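Local coordinates for putative immunoglobulin A1 protease (Bacteroides ovatus, PDB 3N6Z), which is of unproven function but is a putative protease that may cleave immunoglobulin A1, at residues S63-K66 and Y72-L75; G232-C237 and G251-Q256; G255-D258 and D262-I265. All blocks are in the same frame, centred on the assembly; numbering follows the deposited sequence. Where two conformers were deposited one is given.

Contact 1: residues S63-K66 and Y72-L75; sequences SVLK and YFQL
The backbone carrying V64 and L65, a weakly bonded helical turn that opens into loop, stands well off the strand of F73: the closest CA pair, L65 and Y72, is 9.1 Å apart and no hydrogen bond crosses. Side chains span the distance. F73 points from strand 71-75 toward the turn and presents the far end of its ring, so that both neighbours meet it at the edge, near the ring plane, rather than over a face. V64 CG2 lies 3.7 Å from F73 CE2, and L65 CD2 lies 3.8 Å from F73 CE1; both methyls also touch CZ, which therefore sits in the notch between them. The valine holds CG2 in the crowded position between its backbone N and carbonyl carbon, where it projects at the ring. The leucine starts off to one side and reaches F73 through a branch of its longer chain, its axis roughly perpendicular to the phenylalanine side chain.

Strand 71-75 is one of the first rungs of a parallel beta-solenoid, lying between strands 50-52 and 100-105. A long, flat phenylalanine suits this place because it can bridge from the strand to the turn while also packing on I52 and F102 of the adjoining rungs. The turn's apolar residues have further neighbours of their own: V64 rests on F39 and Y50, L65 on Y98 and I100.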
loop_
_atom_site.group_PDB
_atom_site.type_symbol
_atom_site.label_atom_id
_atom_site.label_comp_id
_atom_site.label_asym_id
_atom_site.label_seq_id
_atom_site.Cartn_x
_atom_site.Cartn_y
_atom_site.Cartn_z
ATOM N N SER A 63 -5.531 -9.222 20.042
ATOM C CA SER A 63 -5.490 -9.685 21.437
ATOM C C SER A 63 -4.094 -10.140 21.864
ATOM O O SER A 63 -3.850 -10.294 23.036
ATOM C CB SER A 63 -6.491 -10.829 21.614
ATOM O OG SER A 63 -7.787 -10.472 21.090
ATOM N N VAL A 64 -3.208 -10.401 20.895
ATOM C CA VAL A 64 -1.885 -10.978 21.206
ATOM C C VAL A 64 -0.712 -10.075 20.811
ATOM O O VAL A 64 0.462 -10.448 20.938
ATOM C CB VAL A 64 -1.734 -12.401 20.582
ATOM C CG1 VAL A 64 -2.705 -13.385 21.217
ATOM C CG2 VAL A 64 -1.806 -12.342 19.048
ATOM N N LEU A 65 -1.008 -8.848 20.372
ATOM C CA LEU A 65 0.022 -7.826 20.142
ATOM C C LEU A 65 0.725 -7.476 21.473
ATOM O O LEU A 65 0.116 -7.579 22.554
ATOM C CB LEU A 65 -0.568 -6.601 19.503
ATOM C CG LEU A 65 -1.176 -6.806 18.100
ATOM C CD1 LEU A 65 -1.860 -5.519 17.631
ATOM C CD2 LEU A 65 -0.110 -7.318 17.059
ATOM N N LYS A 66 1.984 -7.089 21.399
ATOM C CA LYS A 66 2.808 -6.777 22.582
ATOM C C LYS A 66 3.533 -5.455 22.366
ATOM O O LYS A 66 4.236 -5.256 21.372
ATOM C CB LYS A 66 3.804 -7.895 22.851
ATOM C CG LYS A 66 3.172 -9.222 23.238
ATOM C CD LYS A 66 4.158 -10.373 23.363
ATOM C CE LYS A 66 5.038 -10.244 24.565
ATOM N NZ LYS A 66 5.934 -11.471 24.678
ATOM N N TYR A 72 4.863 -12.074 15.586
ATOM C CA TYR A 72 4.925 -12.748 14.288
ATOM C C TYR A 72 3.631 -13.527 14.030
ATOM O O TYR A 72 3.183 -14.318 14.883
ATOM C CB TYR A 72 6.094 -13.739 14.215
ATOM C CG TYR A 72 7.468 -13.098 14.216
ATOM C CD1 TYR A 72 7.971 -12.447 15.348
ATOM C CD2 TYR A 72 8.249 -13.131 13.082
ATOM C CE1 TYR A 72 9.235 -11.881 15.341
ATOM C CE2 TYR A 72 9.506 -12.569 13.072
ATOM C CZ TYR A 72 9.987 -11.920 14.175
ATOM O OH TYR A 72 11.277 -11.370 14.143
ATOM N N PHE A 73 3.115 -13.356 12.824
ATOM C CA PHE A 73 1.899 -13.986 12.343
ATOM C C PHE A 73 2.151 -14.562 10.958
ATOM O O PHE A 73 2.893 -13.984 10.139
ATOM C CB PHE A 73 0.752 -12.988 12.225
ATOM C CG PHE A 73 0.390 -12.281 13.496
ATOM C CD1 PHE A 73 0.995 -11.083 13.845
ATOM C CD2 PHE A 73 -0.564 -12.815 14.358
ATOM C CE1 PHE A 73 0.637 -10.406 14.976
ATOM C CE2 PHE A 73 -0.918 -12.132 15.508
ATOM C CZ PHE A 73 -0.317 -10.937 15.820
ATOM N N GLN A 74 1.424 -15.629 10.643
ATOM C CA GLN A 74 1.478 -16.256 9.320
ATOM C C GLN A 74 0.095 -16.771 8.932
ATOM O O GLN A 74 -0.615 -17.315 9.774
ATOM C CB GLN A 74 2.500 -17.384 9.327
ATOM C CG GLN A 74 2.823 -17.933 7.950
ATOM C CD GLN A 74 4.076 -18.795 7.954
ATOM O OE1 GLN A 74 5.121 -18.434 8.567
ATOM N NE2 GLN A 74 4.007 -19.916 7.267
ATOM N N LEU A 75 -0.269 -16.590 7.672
ATOM C CA LEU A 75 -1.479 -17.244 7.158
ATOM C C LEU A 75 -1.162 -18.662 6.729
ATOM O O LEU A 75 -0.165 -18.883 6.020
ATOM C CB LEU A 75 -2.067 -16.508 5.954
ATOM C CG LEU A 75 -2.490 -15.041 6.185
ATOM C CD1 LEU A 75 -3.107 -14.480 4.894
ATOM C CD2 LEU A 75 -3.505 -14.965 7.348
#

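Contact 2: residues G232-C237 and G251-Q256; sequences GFIENC and GGILGQ
Apolar contact between I234 and I253 dominates, in a fully buried setting. I253 offers a single methyl, CG2, to two branches of its partner: I234 CD1 and I234 CG2 each lie 4.0 Å from I253 CG2. The two side chains run past one another in opposite directions, so that they lie alongside. Beta-branched isoleucine suits both positions, since each supplies methyl groups at two depths to fill the interior.

A second kind of contact joins methyl to backbone. The side chain of I253 is bent at its second torsion (chi2 -67°), which carries CD1 to the other segment, where it lies 3.9 Å from the carbonyl O of C237. C237 directs its CB toward the other segment as well, but it takes part through that carbonyl O, and its side chain stays farther off.

No hydrogen bond crosses between the segments. Charged and polar groups belong to other parts of 232-237: E235 forms a salt bridge with K202, and N236 OD1 accepts a hydrogen bond from the same lysine. N236 has left-handed backbone angles (55/47), readily adopted by asparagine, and turns the chain from one face to the next. Within 251-256, L254 O comes to 3.4 Å from G251 CA, a closeness that a CB would not allow; the corner itself falls at G255. Isoleucines packed inward between sharp corners are characteristic of the core of a parallel beta-solenoid; the GGILG sequence also resembles the GLUG motif of IgA1-protease relatives.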
loop_
_atom_site.group_PDB
_atom_site.type_symbol
_atom_site.label_atom_id
_atom_site.label_comp_id
_atom_site.label_asym_id
_atom_site.label_seq_id
_atom_site.Cartn_x
_atom_site.Cartn_y
_atom_site.Cartn_z
ATOM N N GLY A 232 13.998 6.106 1.725
ATOM C CA GLY A 232 12.874 5.211 1.436
ATOM C C GLY A 232 12.561 5.181 -0.019
ATOM O O GLY A 232 12.905 6.105 -0.778
ATOM N N PHE A 233 11.894 4.122 -0.437
ATOM C CA PHE A 233 11.715 3.892 -1.875
ATOM C C PHE A 233 10.519 3.026 -2.208
ATOM O O PHE A 233 9.996 2.311 -1.346
ATOM C CB PHE A 233 13.020 3.327 -2.515
ATOM C CG PHE A 233 13.413 1.959 -2.026
ATOM C CD1 PHE A 233 12.930 0.814 -2.657
ATOM C CD2 PHE A 233 14.286 1.794 -0.948
ATOM C CE1 PHE A 233 13.310 -0.468 -2.214
ATOM C CE2 PHE A 233 14.631 0.513 -0.492
ATOM C CZ PHE A 233 14.188 -0.590 -1.138
ATOM N N ILE A 234 10.169 3.073 -3.483
ATOM C CA ILE A 234 9.203 2.183 -4.106
ATOM C C ILE A 234 9.934 1.553 -5.299
ATOM O O ILE A 234 10.497 2.279 -6.137
ATOM C CB ILE A 234 7.927 2.914 -4.563
ATOM C CG1 ILE A 234 7.178 3.471 -3.332
ATOM C CG2 ILE A 234 7.031 2.003 -5.430
ATOM C CD1 ILE A 234 6.030 4.453 -3.655
ATOM N N GLU A 235 9.892 0.223 -5.407
ATOM C CA GLU A 235 10.618 -0.529 -6.431
ATOM C C GLU A 235 9.749 -1.674 -6.954
ATOM O O GLU A 235 9.126 -2.351 -6.160
ATOM C CB GLU A 235 11.894 -1.058 -5.746
ATOM C CG GLU A 235 12.828 -1.862 -6.503
ATOM C CD GLU A 235 14.173 -1.832 -5.780
ATOM O OE1 GLU A 235 14.335 -2.572 -4.808
ATOM O OE2 GLU A 235 15.019 -0.987 -6.138
ATOM N N ASN A 236 9.769 -1.923 -8.254
ATOM C CA ASN A 236 9.078 -3.056 -8.841
ATOM C C ASN A 236 7.599 -3.071 -8.476
ATOM O O ASN A 236 7.037 -4.081 -8.072
ATOM C CB ASN A 236 9.769 -4.373 -8.503
ATOM C CG ASN A 236 11.299 -4.351 -8.738
ATOM O OD1 ASN A 236 12.035 -4.909 -7.959
ATOM N ND2 ASN A 236 11.749 -3.725 -9.792
ATOM N N CYS A 237 6.960 -1.918 -8.620
ATOM C CA CYS A 237 5.517 -1.813 -8.365
ATOM C C CYS A 237 4.780 -1.271 -9.561
ATOM O O CYS A 237 5.311 -0.473 -10.326
ATOM C CB CYS A 237 5.205 -0.908 -7.174
ATOM S SG CYS A 237 5.802 -1.538 -5.584
ATOM N N GLY A 251 -0.988 10.831 -8.554
ATOM C CA GLY A 251 0.079 10.123 -9.239
ATOM C C GLY A 251 -0.274 8.671 -9.490
ATOM O O GLY A 251 -0.902 8.015 -8.648
ATOM N N GLY A 252 0.212 8.118 -10.600
ATOM C CA GLY A 252 -0.004 6.702 -10.877
ATOM C C GLY A 252 0.664 5.800 -9.853
ATOM O O GLY A 252 0.160 4.705 -9.584
ATOM N N ILE A 253 1.777 6.253 -9.291
ATOM C CA ILE A 253 2.472 5.543 -8.232
ATOM C C ILE A 253 2.305 6.256 -6.878
ATOM O O ILE A 253 1.862 5.636 -5.894
ATOM C CB ILE A 253 3.962 5.288 -8.550
ATOM C CG1 ILE A 253 4.102 4.401 -9.794
ATOM C CG2 ILE A 253 4.680 4.641 -7.364
ATOM C CD1 ILE A 253 3.605 2.960 -9.651
ATOM N N LEU A 254 2.673 7.538 -6.842
ATOM C CA LEU A 254 2.762 8.307 -5.600
ATOM C C LEU A 254 2.052 9.641 -5.782
ATOM O O LEU A 254 2.334 10.360 -6.742
ATOM C CB LEU A 254 4.232 8.534 -5.198
ATOM C CG LEU A 254 4.494 9.436 -3.975
ATOM C CD1 LEU A 254 3.983 8.774 -2.668
ATOM C CD2 LEU A 254 5.960 9.845 -3.885
ATOM N N GLY A 255 1.192 10.029 -4.834
ATOM C CA GLY A 255 0.567 11.358 -4.886
ATOM C C GLY A 255 1.538 12.510 -4.664
ATOM O O GLY A 255 1.710 13.357 -5.549
ATOM N N GLN A 256 2.181 12.522 -3.506
ATOM C CA GLN A 256 2.986 13.645 -3.052
ATOM C C GLN A 256 4.247 13.243 -2.329
ATOM O O GLN A 256 4.216 12.370 -1.461
ATOM C CB GLN A 256 2.170 14.540 -2.106
ATOM C CG GLN A 256 2.985 15.577 -1.331
ATOM C CD GLN A 256 2.151 16.615 -0.624
ATOM O OE1 GLN A 256 1.211 17.175 -1.200
ATOM N NE2 GLN A 256 2.495 16.874 0.648
#

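Contact 3: residues G255-D258 and D262-I265; sequences GQID and DIAI
I257 lays its side chain against I263 and the backbone of D262, using separate branches for each. Its terminal CD1 lies 3.7 Å from I263 CG2, with CG1 following behind at 4.1 Å from the same methyl, while I257 CG2 rests 3.9 Å from D262 N and equally near the CA. Within the parallel beta-solenoid this contact joins consecutive strands of the chain: it leaves strand 254-257, makes a short loop, and returns in strand 263-266, and the two strands belong to separate runs of stacked rungs. No hydrogen bond joins the segments, so apolar side chains fill the gap between them.

The two isoleucines approach at a slant. In I263 the longer branch CG1 is opposite the backbone N (chi1 -158°), which leaves CG2 as the methyl turned to I257. A branched aliphatic residue can serve several neighbours at once, and here I263 also packs on I234 and I257 on Y296.

D262 takes part through its main chain, for its CB points away from I257. Its carboxylate instead receives the backbone N-H of G231 at OD1, while OD2 makes a weak hydrogen bond to a glycerol molecule, probably from the crystallisation liquor. On the first segment the residues on each side of I257, Q256 in the strand and D258 in the loop after it, are polar. D258 has two partners: OD2 pairs with R226 in a salt bridge, while Q256 NE2 donates to D258 OD1 at 2.9 Å with an N-H...O angle of 154°, arriving 40° above the carboxylate plane.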
loop_
_atom_site.group_PDB
_atom_site.type_symbol
_atom_site.label_atom_id
_atom_site.label_comp_id
_atom_site.label_asym_id
_atom_site.label_seq_id
_atom_site.Cartn_x
_atom_site.Cartn_y
_atom_site.Cartn_z
ATOM N N GLY A 255 1.192 10.029 -4.834
ATOM C CA GLY A 255 0.567 11.358 -4.886
ATOM C C GLY A 255 1.538 12.510 -4.664
ATOM O O GLY A 255 1.710 13.357 -5.549
ATOM N N GLN A 256 2.181 12.522 -3.506
ATOM C CA GLN A 256 2.986 13.645 -3.052
ATOM C C GLN A 256 4.247 13.243 -2.329
ATOM O O GLN A 256 4.216 12.370 -1.461
ATOM C CB GLN A 256 2.170 14.540 -2.106
ATOM C CG GLN A 256 2.985 15.577 -1.331
ATOM C CD GLN A 256 2.151 16.615 -0.624
ATOM O OE1 GLN A 256 1.211 17.175 -1.200
ATOM N NE2 GLN A 256 2.495 16.874 0.648
ATOM N N ILE A 257 5.332 13.938 -2.616
ATOM C CA ILE A 257 6.524 13.970 -1.756
ATOM C C ILE A 257 6.419 15.244 -0.919
ATOM O O ILE A 257 6.247 16.351 -1.457
ATOM C CB ILE A 257 7.857 14.008 -2.563
ATOM C CG1 ILE A 257 7.930 12.869 -3.587
ATOM C CG2 ILE A 257 9.050 13.943 -1.599
ATOM C CD1 ILE A 257 9.131 13.002 -4.572
ATOM N N ASP A 258 6.494 15.111 0.407
ATOM C CA ASP A 258 6.493 16.319 1.253
ATOM C C ASP A 258 7.718 17.198 0.966
ATOM O O ASP A 258 8.791 16.713 0.626
ATOM C CB ASP A 258 6.518 15.933 2.729
ATOM C CG ASP A 258 5.151 15.680 3.307
ATOM O OD1 ASP A 258 4.189 15.438 2.535
ATOM O OD2 ASP A 258 5.029 15.738 4.575
ATOM N N ASP A 262 12.220 13.127 0.450
ATOM C CA ASP A 262 12.632 12.547 -0.819
ATOM C C ASP A 262 12.058 11.137 -0.958
ATOM O O ASP A 262 11.399 10.596 -0.050
ATOM C CB ASP A 262 14.174 12.602 -1.001
ATOM C CG ASP A 262 14.953 11.624 -0.163
ATOM O OD1 ASP A 262 14.377 10.709 0.461
ATOM O OD2 ASP A 262 16.201 11.793 -0.134
ATOM N N ILE A 263 12.304 10.557 -2.125
ATOM C CA ILE A 263 12.012 9.163 -2.427
ATOM C C ILE A 263 12.858 8.756 -3.607
ATOM O O ILE A 263 13.244 9.592 -4.417
ATOM C CB ILE A 263 10.481 8.950 -2.815
ATOM C CG1 ILE A 263 10.055 7.486 -2.603
ATOM C CG2 ILE A 263 10.118 9.489 -4.210
ATOM C CD1 ILE A 263 8.535 7.239 -2.714
ATOM N N ALA A 264 13.070 7.455 -3.741
ATOM C CA ALA A 264 13.490 6.844 -5.013
ATOM C C ALA A 264 12.328 5.971 -5.486
ATOM O O ALA A 264 11.749 5.232 -4.702
ATOM C CB ALA A 264 14.797 6.004 -4.852
ATOM N N ILE A 265 12.006 6.090 -6.761
ATOM C CA ILE A 265 11.049 5.187 -7.414
ATOM C C ILE A 265 11.801 4.603 -8.610
ATOM O O ILE A 265 12.247 5.331 -9.513
ATOM C CB ILE A 265 9.719 5.833 -7.860
ATOM C CG1 ILE A 265 9.042 6.558 -6.691
ATOM C CG2 ILE A 265 8.779 4.759 -8.463
ATOM C CD1 ILE A 265 7.744 7.225 -7.038
#

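In the fold
Contacts 2 and 3 are neighbours in the solenoid, with centres about 7 Å apart, and share G255 and Q256. Their strands 233-235 and 263-266 lie side by side, joined by a probable hydrogen bond from I234 N to A264 O of 2.9 Å; I253 packs on I265, so the apolar interior is continuous between them. Contact 1 belongs to the N-terminal end, across the chain's centre: its centre is about 28 Å from that of contact 2 and about 31 Å from that of contact 3. The bound glycerol, about 3 Å from the D262 side chain, adjoins contact 3, but does not by itself identify an active site.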